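Local structure of multicopper oxidase (Aquifex aeolicus, 6TTD) at residues S115-H120 with Y156-H161; D129-Y134 with H502-L507; A175-I180 with R251-S256; L506-I511 with G518-Y523. The protein probably couples the oxidation of metal ions or laccase-type substrates to the reduction of dioxygen to water, using four bound copper ions. All blocks are in the same frame, centred on the assembly; numbering follows the deposited sequence.

From the N terminus, contact 1 comes first. It closes a loop of 35 residues and sets two neighbouring strands side by side at the copper cluster. That loop holds D129-Y134, which reaches H502-L507 near the C terminus, so contact 2 crosses contact 1 and joins the first multicopper oxidase region to the last. Contact 3 lies within the long span of contact 2. It packs A175-I180, on the strand next to 154-160, against R251-S256 of the second region. Contact 4 is the most local, pairing L506-I511 with G518-Y523 around helix 512-516. It shares L506 and L507 with contact 2 and two copper ions with contact 1.

Contact 1: S115-H120 with Y156-H161; sequences SIIHWH and YFYHPH. With CU (copper (II) ion), chain F; CU (copper (II) ion), chain E; CU (copper (II) ion), chain D.
H118 and H159 face each other as a hydrogen-bonded antiparallel pair, and both send copper-binding rings to the same face. H118 N gives a nearly straight bond to H159 O (2.8 Å, 172°). H159 N returns one to H118 O at 3.1 Å. On the histidine face the packing is tight. The edge of the H118 ring points toward the face of H159, with the planes at 71°. The edge of H161 points toward the face of H118, and H161 CD2 lies 3.6 Å from H118 CB. On the other face W119 CE3 touches Y158 CB at 3.8 Å, a sparser contact. The ladder slackens toward Y156, where F157 N to H120 O is weak at 3.4 Å. H159 CG sits between its backbone N and carbonyl carbon (chi1 68°). Its ND1 bonds P160 O at 2.7 Å, which steadies the ring while NE2 meets the copper. H120 ND1 binds that copper, H118 NE2 a second at 2.0 Å, and H161 NE2 the third. H120 NE2 bonds D479 OD1, and H118 ND1 bonds D129 O. With H454, H456, H508 and H510, the two HXH pairs complete the trinuclear centre, where dioxygen is bound and probably reduced.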
# COMPACT_ATOMS: atom_id res chain seq x y z
N SER A 115 13.93 12.82 -6.43
CA SER A 115 13.20 11.68 -5.89
C SER A 115 13.70 11.31 -4.50
O SER A 115 14.74 11.78 -4.02
CB SER A 115 13.32 10.49 -6.87
OG SER A 115 12.30 9.54 -6.55
N ILE A 116 12.94 10.43 -3.84
CA ILE A 116 13.29 9.91 -2.52
C ILE A 116 12.38 8.69 -2.33
O ILE A 116 11.25 8.69 -2.85
CB ILE A 116 13.04 10.96 -1.40
CG1 ILE A 116 13.59 10.51 -0.05
CG2 ILE A 116 11.52 11.31 -1.27
CD1 ILE A 116 15.06 10.60 -0.01
N ILE A 117 12.87 7.64 -1.62
CA ILE A 117 12.01 6.48 -1.33
C ILE A 117 11.29 6.70 -0.01
O ILE A 117 11.94 7.05 0.99
CB ILE A 117 12.80 5.16 -1.25
CG1 ILE A 117 13.86 5.06 -2.37
CG2 ILE A 117 11.76 4.03 -1.28
CD1 ILE A 117 14.66 3.80 -2.33
N HIS A 118 10.01 6.34 0.06
CA HIS A 118 9.26 6.29 1.30
C HIS A 118 8.92 4.83 1.64
O HIS A 118 8.57 4.04 0.74
CB HIS A 118 7.98 7.14 1.16
CG HIS A 118 6.92 6.88 2.20
ND1 HIS A 118 7.11 7.13 3.54
CD2 HIS A 118 5.64 6.44 2.07
CE1 HIS A 118 6.00 6.82 4.20
NE2 HIS A 118 5.10 6.40 3.33
N TRP A 119 9.06 4.45 2.92
CA TRP A 119 8.76 3.10 3.37
C TRP A 119 7.34 3.18 3.91
O TRP A 119 7.10 3.51 5.07
CB TRP A 119 9.76 2.61 4.42
CG TRP A 119 11.13 3.19 4.16
CD1 TRP A 119 11.73 4.23 4.83
CD2 TRP A 119 12.06 2.80 3.11
NE1 TRP A 119 12.99 4.50 4.26
CE2 TRP A 119 13.20 3.63 3.21
CE3 TRP A 119 12.04 1.81 2.11
CZ2 TRP A 119 14.28 3.51 2.37
CZ3 TRP A 119 13.17 1.69 1.26
CH2 TRP A 119 14.25 2.53 1.40
N HIS A 120 6.38 2.92 3.06
CA HIS A 120 4.99 3.17 3.43
C HIS A 120 4.55 2.15 4.50
O HIS A 120 4.58 0.94 4.27
CB HIS A 120 4.10 3.17 2.17
CG HIS A 120 2.63 3.27 2.44
ND1 HIS A 120 1.77 3.90 1.56
CD2 HIS A 120 1.85 2.80 3.45
CE1 HIS A 120 0.52 3.81 2.01
NE2 HIS A 120 0.54 3.16 3.16
N TYR A 156 4.24 -4.43 3.74
CA TYR A 156 4.47 -2.98 3.62
C TYR A 156 4.87 -2.66 2.16
O TYR A 156 4.90 -3.53 1.29
CB TYR A 156 5.51 -2.56 4.65
CG TYR A 156 5.06 -2.84 6.07
CD1 TYR A 156 4.59 -1.80 6.89
CD2 TYR A 156 5.12 -4.15 6.61
CE1 TYR A 156 4.17 -2.04 8.16
CE2 TYR A 156 4.68 -4.42 7.91
CZ TYR A 156 4.22 -3.37 8.69
OH TYR A 156 3.76 -3.58 10.01
N PHE A 157 5.26 -1.42 1.90
CA PHE A 157 5.22 -0.90 0.52
C PHE A 157 6.31 0.16 0.37
O PHE A 157 6.31 1.14 1.13
CB PHE A 157 3.80 -0.31 0.32
CG PHE A 157 3.47 0.30 -1.05
CD1 PHE A 157 4.21 0.04 -2.21
CD2 PHE A 157 2.30 1.10 -1.16
CE1 PHE A 157 3.84 0.62 -3.44
CE2 PHE A 157 1.93 1.68 -2.36
CZ PHE A 157 2.71 1.43 -3.52
N TYR A 158 7.22 0.01 -0.60
CA TYR A 158 8.18 1.07 -0.81
C TYR A 158 7.95 1.73 -2.16
O TYR A 158 7.71 1.05 -3.17
CB TYR A 158 9.62 0.56 -0.61
CG TYR A 158 10.18 -0.47 -1.59
CD1 TYR A 158 11.06 -0.07 -2.63
CD2 TYR A 158 9.93 -1.84 -1.42
CE1 TYR A 158 11.63 -0.99 -3.52
CE2 TYR A 158 10.50 -2.78 -2.27
CZ TYR A 158 11.34 -2.34 -3.34
OH TYR A 158 11.89 -3.26 -4.17
N HIS A 159 8.02 3.05 -2.18
CA HIS A 159 7.73 3.75 -3.43
C HIS A 159 8.24 5.19 -3.31
O HIS A 159 8.50 5.65 -2.20
CB HIS A 159 6.23 3.70 -3.74
CG HIS A 159 5.37 4.49 -2.80
ND1 HIS A 159 5.35 5.87 -2.79
CD2 HIS A 159 4.44 4.10 -1.89
CE1 HIS A 159 4.48 6.30 -1.89
NE2 HIS A 159 3.90 5.25 -1.34
N PRO A 160 8.38 5.91 -4.43
CA PRO A 160 8.92 7.28 -4.37
C PRO A 160 7.91 8.28 -3.79
O PRO A 160 6.70 8.04 -3.75
CB PRO A 160 9.21 7.63 -5.84
CG PRO A 160 8.21 6.77 -6.61
CD PRO A 160 8.11 5.48 -5.81
N HIS A 161 8.43 9.44 -3.37
CA HIS A 161 7.55 10.44 -2.76
C HIS A 161 7.94 11.88 -3.13
O HIS A 161 7.82 12.77 -2.27
CB HIS A 161 7.62 10.24 -1.22
CG HIS A 161 6.30 10.41 -0.53
ND1 HIS A 161 5.64 11.62 -0.46
CD2 HIS A 161 5.51 9.52 0.14
CE1 HIS A 161 4.49 11.46 0.19
NE2 HIS A 161 4.41 10.20 0.59
CU CU F . 2.27 4.95 -0.13
CU CU E . 3.15 6.50 3.68
CU CU D . 3.00 9.45 1.79

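Contact 2: D129-Y134 with H502-L507; sequences DGHPYY and HQIYLL. With SO4 (sulfate ion), chain H.
The second shell of the trinuclear copper site runs through this contact, where D129 and H131 meet I504, Y505 and L506. D129 OD2 lies at the edge of the Y505 ring, and a water bridges it to I504 O. The water donates to both, at 2.7 Å to D129 OD2 and 2.9 Å to I504 O. D129 OD2 also bonds ND1 of the copper ligand H456, and D129 O takes ND1 of H118, so one residue steadies two ligands. No direct hydrogen bond joins the two segments; the rest is packing. The H131 ring leans obliquely on L506, with NE2 3.6 Å from L506 CD2. I504 CG2 approaches the same NE2 at 4.0 Å. P132 and L506 meet tip to tip, CD to CD1 at 3.8 Å. This joins a loop of the first cupredoxin-type domain to strand 503-509 of the last, the interface where multicopper oxidases build their copper cluster. H131 is fixed at both nitrogens. ND1 accepts Y133 N in the ring plane (3.0 Å, 169°), and NE2 bonds N522 OD1. An alanine here is likely to leave Y133 N and N522 OD1 without this partner and to open a gap over L506. H131 CE1 also sits above the centre of the Y133 ring. L506 CD1 reaches on to pack against H161 of the copper site.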
# COMPACT_ATOMS: atom_id res chain seq x y z
N ASP A 129 12.11 8.66 6.75
CA ASP A 129 10.78 8.28 6.27
C ASP A 129 10.62 8.52 4.77
O ASP A 129 9.75 7.92 4.14
CB ASP A 129 9.75 9.07 7.09
CG ASP A 129 8.33 8.87 6.66
OD1 ASP A 129 7.89 7.71 6.51
OD2 ASP A 129 7.58 9.89 6.54
N GLY A 130 11.42 9.39 4.19
CA GLY A 130 11.20 9.71 2.79
C GLY A 130 10.22 10.87 2.59
O GLY A 130 9.34 10.79 1.74
N HIS A 131 10.33 11.89 3.41
CA HIS A 131 9.55 13.10 3.25
C HIS A 131 10.07 13.89 2.03
O HIS A 131 11.29 13.92 1.77
CB HIS A 131 9.68 13.93 4.55
CG HIS A 131 8.78 15.14 4.63
ND1 HIS A 131 9.01 16.30 3.91
CD2 HIS A 131 7.69 15.39 5.41
CE1 HIS A 131 8.08 17.18 4.19
NE2 HIS A 131 7.26 16.66 5.10
N PRO A 132 9.18 14.56 1.29
CA PRO A 132 9.61 15.29 0.07
C PRO A 132 10.67 16.36 0.33
O PRO A 132 11.42 16.71 -0.60
CB PRO A 132 8.31 15.95 -0.44
CG PRO A 132 7.21 15.42 0.39
CD PRO A 132 7.73 14.63 1.54
N TYR A 133 10.73 16.93 1.54
CA TYR A 133 11.77 17.91 1.83
C TYR A 133 13.15 17.30 1.65
O TYR A 133 14.09 18.05 1.38
CB TYR A 133 11.67 18.48 3.25
CG TYR A 133 10.43 19.29 3.56
CD1 TYR A 133 9.63 19.83 2.54
CD2 TYR A 133 10.06 19.51 4.88
CE1 TYR A 133 8.50 20.59 2.84
CE2 TYR A 133 8.90 20.26 5.20
CZ TYR A 133 8.14 20.77 4.18
OH TYR A 133 7.02 21.48 4.51
N TYR A 134 13.28 15.96 1.75
CA TYR A 134 14.58 15.28 1.68
C TYR A 134 14.88 14.71 0.29
O TYR A 134 15.95 14.12 0.09
CB TYR A 134 14.69 14.15 2.74
CG TYR A 134 14.95 14.82 4.02
CD1 TYR A 134 16.22 15.37 4.27
CD2 TYR A 134 13.94 15.03 4.94
CE1 TYR A 134 16.49 16.09 5.43
CE2 TYR A 134 14.20 15.77 6.15
CZ TYR A 134 15.49 16.29 6.38
OH TYR A 134 15.77 17.02 7.53
N HIS A 502 11.42 15.96 17.80
CA HIS A 502 10.11 16.07 17.19
C HIS A 502 10.11 15.45 15.79
O HIS A 502 11.16 15.37 15.13
CB HIS A 502 9.66 17.53 17.10
CG HIS A 502 10.38 18.35 16.08
ND1 HIS A 502 11.55 19.04 16.35
CD2 HIS A 502 10.08 18.62 14.79
CE1 HIS A 502 11.93 19.70 15.27
NE2 HIS A 502 11.06 19.46 14.31
N GLN A 503 8.92 15.04 15.33
CA GLN A 503 8.73 14.37 14.04
C GLN A 503 7.80 15.21 13.19
O GLN A 503 6.85 15.78 13.70
CB GLN A 503 8.11 12.99 14.22
CG GLN A 503 8.92 12.16 15.21
CD GLN A 503 10.28 11.91 14.63
OE1 GLN A 503 10.39 11.52 13.46
NE2 GLN A 503 11.34 12.20 15.41
N ILE A 504 8.10 15.32 11.90
CA ILE A 504 7.21 15.96 10.93
C ILE A 504 6.73 14.83 10.03
O ILE A 504 7.53 14.21 9.31
CB ILE A 504 7.94 17.05 10.12
CG1 ILE A 504 8.52 18.14 11.06
CG2 ILE A 504 7.07 17.61 8.96
CD1 ILE A 504 7.48 18.89 11.96
N TYR A 505 5.44 14.50 10.13
CA TYR A 505 4.85 13.40 9.37
C TYR A 505 3.77 13.94 8.42
O TYR A 505 3.04 14.87 8.75
CB TYR A 505 4.24 12.40 10.35
CG TYR A 505 5.23 11.58 11.13
CD1 TYR A 505 6.31 10.96 10.49
CD2 TYR A 505 5.06 11.38 12.50
CE1 TYR A 505 7.21 10.15 11.18
CE2 TYR A 505 5.98 10.57 13.24
CZ TYR A 505 7.05 9.94 12.54
OH TYR A 505 7.95 9.12 13.22
N LEU A 506 3.64 13.30 7.27
CA LEU A 506 2.61 13.71 6.31
C LEU A 506 1.24 13.11 6.66
O LEU A 506 1.13 12.02 7.22
CB LEU A 506 3.00 13.24 4.90
CG LEU A 506 4.30 13.84 4.44
CD1 LEU A 506 4.61 13.23 3.12
CD2 LEU A 506 4.05 15.34 4.26
N LEU A 507 0.20 13.82 6.27
CA LEU A 507 -1.14 13.28 6.22
C LEU A 507 -1.65 13.62 4.83
O LEU A 507 -1.59 14.79 4.44
CB LEU A 507 -2.01 13.92 7.31
CG LEU A 507 -3.49 13.53 7.31
CD1 LEU A 507 -4.12 13.73 8.66
CD2 LEU A 507 -4.26 14.33 6.26
S SO4 H . 13.32 18.70 19.41
O1 SO4 H . 14.70 19.12 19.68
O2 SO4 H . 12.87 17.87 20.54
O3 SO4 H . 12.39 19.84 19.27
O4 SO4 H . 13.31 17.93 18.18
O HOH W 1 7.01 12.47 7.10

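Contact 3: A175-I180 with R251-S256; sequences AGMIII and RILNGS
M177 reaches R251 and L253 because its chain runs out straight and then bends at the last torsion (chi3 -65°), which turns the methyl CE toward the opposite strand. CE comes to rest 3.5 Å from R251 O and 3.8 Å from L253 CB. The sulfur passes beside the base of the arginine, with SD 4.1 Å from R251 CB. R251 stays extended from CG to NE (chi3 -173°), which carries its guanidinium across to I179. The isoleucine crosses it at about a right angle. I179 CD1 covers one face toward the rim, 3.4 Å from R251 NE, while CG2 lies 3.7 Å from NH1. The flat cation is thus faced by hydrocarbon on one side, and a water lies in plane at its edge. The two strands are not hydrogen-bonded to each other. Their axes pass 9.1 Å apart at 137°, as strands of two facing sheets. Strand 176-181 belongs to the first cupredoxin-type domain and strand 247-254 to the second, so the contact is part of the packing between these domains. The water links them further, donating to I180 O at 3.0 Å and accepting from R251 NH1 at 3.1 Å. R251 NE forms a salt bridge with D200, and NH1 also bonds T155 OG1. At the end of the strand, N254 OD1 accepts S256 N in an Asx turn.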
# COMPACT_ATOMS: atom_id res chain seq x y z
N ALA A 175 8.02 0.90 -7.42
CA ALA A 175 7.07 0.38 -6.46
C ALA A 175 7.48 -1.04 -6.10
O ALA A 175 7.84 -1.81 -6.98
CB ALA A 175 5.67 0.34 -7.07
N GLY A 176 7.40 -1.38 -4.83
CA GLY A 176 7.70 -2.77 -4.50
C GLY A 176 7.15 -3.08 -3.12
O GLY A 176 6.76 -2.19 -2.34
N MET A 177 7.14 -4.37 -2.82
CA MET A 177 6.64 -4.85 -1.54
C MET A 177 7.75 -5.04 -0.52
O MET A 177 8.92 -5.33 -0.85
CB MET A 177 5.90 -6.16 -1.75
CG MET A 177 5.40 -6.90 -0.49
SD MET A 177 4.35 -8.31 -0.97
CE MET A 177 2.94 -7.51 -1.76
N ILE A 178 7.36 -4.89 0.76
CA ILE A 178 8.21 -5.17 1.91
C ILE A 178 7.51 -6.22 2.72
O ILE A 178 6.29 -6.12 2.92
CB ILE A 178 8.45 -3.93 2.78
CG1 ILE A 178 9.27 -2.87 2.04
CG2 ILE A 178 9.01 -4.31 4.14
CD1 ILE A 178 9.12 -1.47 2.68
N ILE A 179 8.25 -7.22 3.22
CA ILE A 179 7.67 -8.17 4.16
C ILE A 179 8.48 -8.12 5.43
O ILE A 179 9.68 -8.45 5.41
CB ILE A 179 7.58 -9.61 3.61
CG1 ILE A 179 6.51 -9.70 2.50
CG2 ILE A 179 7.22 -10.61 4.74
CD1 ILE A 179 6.50 -11.09 1.74
N ILE A 180 7.82 -7.78 6.55
CA ILE A 180 8.44 -7.82 7.87
C ILE A 180 8.00 -9.10 8.56
O ILE A 180 6.82 -9.51 8.45
CB ILE A 180 8.05 -6.59 8.71
CG1 ILE A 180 8.52 -5.31 8.01
CG2 ILE A 180 8.62 -6.72 10.16
CD1 ILE A 180 8.18 -4.01 8.78
N ARG A 251 -0.69 -11.82 -0.71
CA ARG A 251 -0.43 -10.49 -0.15
C ARG A 251 -0.85 -9.48 -1.20
O ARG A 251 -0.08 -9.17 -2.12
CB ARG A 251 1.03 -10.34 0.21
CG ARG A 251 1.40 -11.25 1.37
CD ARG A 251 2.90 -11.14 1.65
NE ARG A 251 3.38 -12.12 2.65
CZ ARG A 251 3.66 -11.84 3.91
NH1 ARG A 251 3.50 -10.57 4.38
NH2 ARG A 251 4.12 -12.81 4.69
N ILE A 252 -2.08 -9.00 -1.09
CA ILE A 252 -2.63 -8.09 -2.10
C ILE A 252 -2.22 -6.67 -1.75
O ILE A 252 -2.56 -6.14 -0.68
CB ILE A 252 -4.15 -8.25 -2.20
CG1 ILE A 252 -4.44 -9.68 -2.66
CG2 ILE A 252 -4.79 -7.15 -3.13
CD1 ILE A 252 -5.81 -10.13 -2.38
N LEU A 253 -1.47 -6.04 -2.64
CA LEU A 253 -1.03 -4.66 -2.49
C LEU A 253 -1.59 -3.89 -3.68
O LEU A 253 -1.28 -4.22 -4.84
CB LEU A 253 0.52 -4.60 -2.40
CG LEU A 253 1.18 -3.23 -2.19
CD1 LEU A 253 2.58 -3.50 -1.74
CD2 LEU A 253 1.25 -2.53 -3.51
N ASN A 254 -2.46 -2.90 -3.42
CA ASN A 254 -2.96 -2.07 -4.52
C ASN A 254 -1.88 -1.04 -4.86
O ASN A 254 -1.72 -0.05 -4.16
CB ASN A 254 -4.26 -1.40 -4.12
CG ASN A 254 -4.82 -0.59 -5.24
OD1 ASN A 254 -4.07 -0.21 -6.14
ND2 ASN A 254 -6.13 -0.32 -5.23
N GLY A 255 -1.13 -1.26 -5.95
CA GLY A 255 -0.08 -0.35 -6.38
C GLY A 255 -0.53 0.59 -7.49
O GLY A 255 0.31 1.12 -8.22
N SER A 256 -1.85 0.77 -7.65
CA SER A 256 -2.40 1.63 -8.69
C SER A 256 -2.38 3.09 -8.24
O SER A 256 -2.28 3.38 -7.07
CB SER A 256 -3.84 1.24 -9.02
OG SER A 256 -3.92 -0.15 -9.34
O HOH W 2 4.59 -11.03 7.21

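Contact 4: L506-I511 with G518-Y523; sequences LLHCHI and GMMVNY. With CU (copper (II) ion), chain C; CU (copper (II) ion), chain D; CU (copper (II) ion), chain F.
V521 O takes the N-H of L507 at 2.9 Å, and L506 CA adds a CA-H...O contact at 3.4 Å. V521 N returns a bond to L507 O, and C509 N bonds M519 O at 3.2 Å, extending the pairing past the last bridge. L507 and V521 lie side by side on one face, with CB and CG2 in contact. On the other face H508 CB presses on M520 CB at 3.5 Å. M520 bends at its last torsion (chi3 55°), and its sulfur approaches the H508 ring obliquely, 36° off the ring normal. H508 ND1 bonds C509 O at 2.6 Å with the acceptor in the ring plane. This locks the ring so that NE2 meets its copper. C509 points SG, opposite its backbone N (chi1 -179°), at another copper 2.2 Å away. I511 N also donates to this SG, so the sulfur has a copper and an N-H as partners. H451 and H514 also bind this copper. M519 runs out extended and lays SD 3.6 Å from C509 CB. M519 SD is 3.3 Å from the copper that C509 SG binds, consistent with the long axial methionine of many type 1 sites. With an alanine here, that side of the copper is likely to lose its sulfur neighbour, and a gap would probably open beside C509 CB. H510 NE2 binds a third copper. The H508-C509-H510 sequence is the His-Cys-His bridge of multicopper oxidases, which probably carries electrons from the type 1 copper to the trinuclear cluster.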
# COMPACT_ATOMS: atom_id res chain seq x y z
N LEU A 506 3.64 13.30 7.27
CA LEU A 506 2.61 13.71 6.31
C LEU A 506 1.24 13.11 6.66
O LEU A 506 1.13 12.02 7.22
CB LEU A 506 3.00 13.24 4.90
CG LEU A 506 4.30 13.84 4.44
CD1 LEU A 506 4.61 13.23 3.12
CD2 LEU A 506 4.05 15.34 4.26
N LEU A 507 0.20 13.82 6.27
CA LEU A 507 -1.14 13.28 6.22
C LEU A 507 -1.65 13.62 4.83
O LEU A 507 -1.59 14.79 4.44
CB LEU A 507 -2.01 13.92 7.31
CG LEU A 507 -3.49 13.53 7.31
CD1 LEU A 507 -4.12 13.73 8.66
CD2 LEU A 507 -4.26 14.33 6.26
N HIS A 508 -2.09 12.62 4.05
CA HIS A 508 -2.46 12.96 2.68
C HIS A 508 -3.33 11.88 2.05
O HIS A 508 -3.49 10.77 2.58
CB HIS A 508 -1.22 13.17 1.80
CG HIS A 508 -0.39 11.92 1.58
ND1 HIS A 508 -0.66 11.00 0.56
CD2 HIS A 508 0.74 11.48 2.19
CE1 HIS A 508 0.25 10.04 0.60
NE2 HIS A 508 1.12 10.31 1.56
N CYS A 509 -3.92 12.24 0.93
CA CYS A 509 -4.68 11.30 0.12
C CYS A 509 -3.72 10.40 -0.66
O CYS A 509 -2.67 10.85 -1.15
CB CYS A 509 -5.62 12.05 -0.83
SG CYS A 509 -6.58 10.95 -1.80
N HIS A 510 -4.08 9.11 -0.76
CA HIS A 510 -3.23 8.20 -1.51
C HIS A 510 -3.73 7.94 -2.93
O HIS A 510 -3.23 7.04 -3.60
CB HIS A 510 -3.07 6.89 -0.76
CG HIS A 510 -1.74 6.24 -1.01
ND1 HIS A 510 -1.46 5.61 -2.20
CD2 HIS A 510 -0.63 6.13 -0.24
CE1 HIS A 510 -0.22 5.11 -2.14
NE2 HIS A 510 0.29 5.40 -0.96
N ILE A 511 -4.69 8.73 -3.42
CA ILE A 511 -4.82 8.84 -4.86
C ILE A 511 -3.63 9.71 -5.31
O ILE A 511 -3.51 10.89 -4.93
CB ILE A 511 -6.18 9.41 -5.26
CG1 ILE A 511 -7.28 8.36 -4.88
CG2 ILE A 511 -6.23 9.73 -6.80
CD1 ILE A 511 -8.68 8.91 -4.92
N GLY A 518 -1.45 18.41 -4.42
CA GLY A 518 -1.33 19.08 -3.15
C GLY A 518 -2.30 18.66 -2.10
O GLY A 518 -2.40 19.34 -1.07
N MET A 519 -2.99 17.53 -2.25
CA MET A 519 -3.90 17.10 -1.19
C MET A 519 -3.10 16.42 -0.06
O MET A 519 -3.16 15.22 0.18
CB MET A 519 -4.95 16.17 -1.77
CG MET A 519 -6.11 15.97 -0.81
SD MET A 519 -7.46 15.07 -1.52
CE MET A 519 -8.56 15.12 -0.07
N MET A 520 -2.36 17.24 0.69
CA MET A 520 -1.31 16.75 1.59
C MET A 520 -0.96 17.88 2.54
O MET A 520 -0.94 19.03 2.12
CB MET A 520 -0.08 16.34 0.79
CG MET A 520 1.12 16.02 1.60
SD MET A 520 2.51 15.32 0.60
CE MET A 520 2.74 16.58 -0.65
N VAL A 521 -0.68 17.54 3.81
CA VAL A 521 -0.23 18.49 4.83
C VAL A 521 0.82 17.76 5.66
O VAL A 521 0.94 16.53 5.60
CB VAL A 521 -1.35 18.98 5.78
CG1 VAL A 521 -2.40 19.75 5.02
CG2 VAL A 521 -1.94 17.79 6.56
N ASN A 522 1.58 18.55 6.44
CA ASN A 522 2.39 18.04 7.54
C ASN A 522 1.58 18.07 8.82
O ASN A 522 0.72 18.93 9.00
CB ASN A 522 3.62 18.91 7.81
CG ASN A 522 4.62 18.96 6.65
OD1 ASN A 522 5.05 17.95 6.12
ND2 ASN A 522 5.03 20.17 6.31
N TYR A 523 1.91 17.17 9.73
CA TYR A 523 1.53 17.37 11.13
C TYR A 523 2.76 17.08 11.98
O TYR A 523 3.72 16.50 11.48
CB TYR A 523 0.32 16.50 11.57
CG TYR A 523 0.58 15.03 11.66
CD1 TYR A 523 0.82 14.44 12.89
CD2 TYR A 523 0.53 14.20 10.51
CE1 TYR A 523 1.06 13.04 13.01
CE2 TYR A 523 0.75 12.82 10.62
CZ TYR A 523 1.01 12.26 11.88
OH TYR A 523 1.23 10.92 12.04
CU CU C . -8.05 12.14 -2.86
CU CU D . 3.00 9.45 1.79
CU CU F . 2.27 4.95 -0.13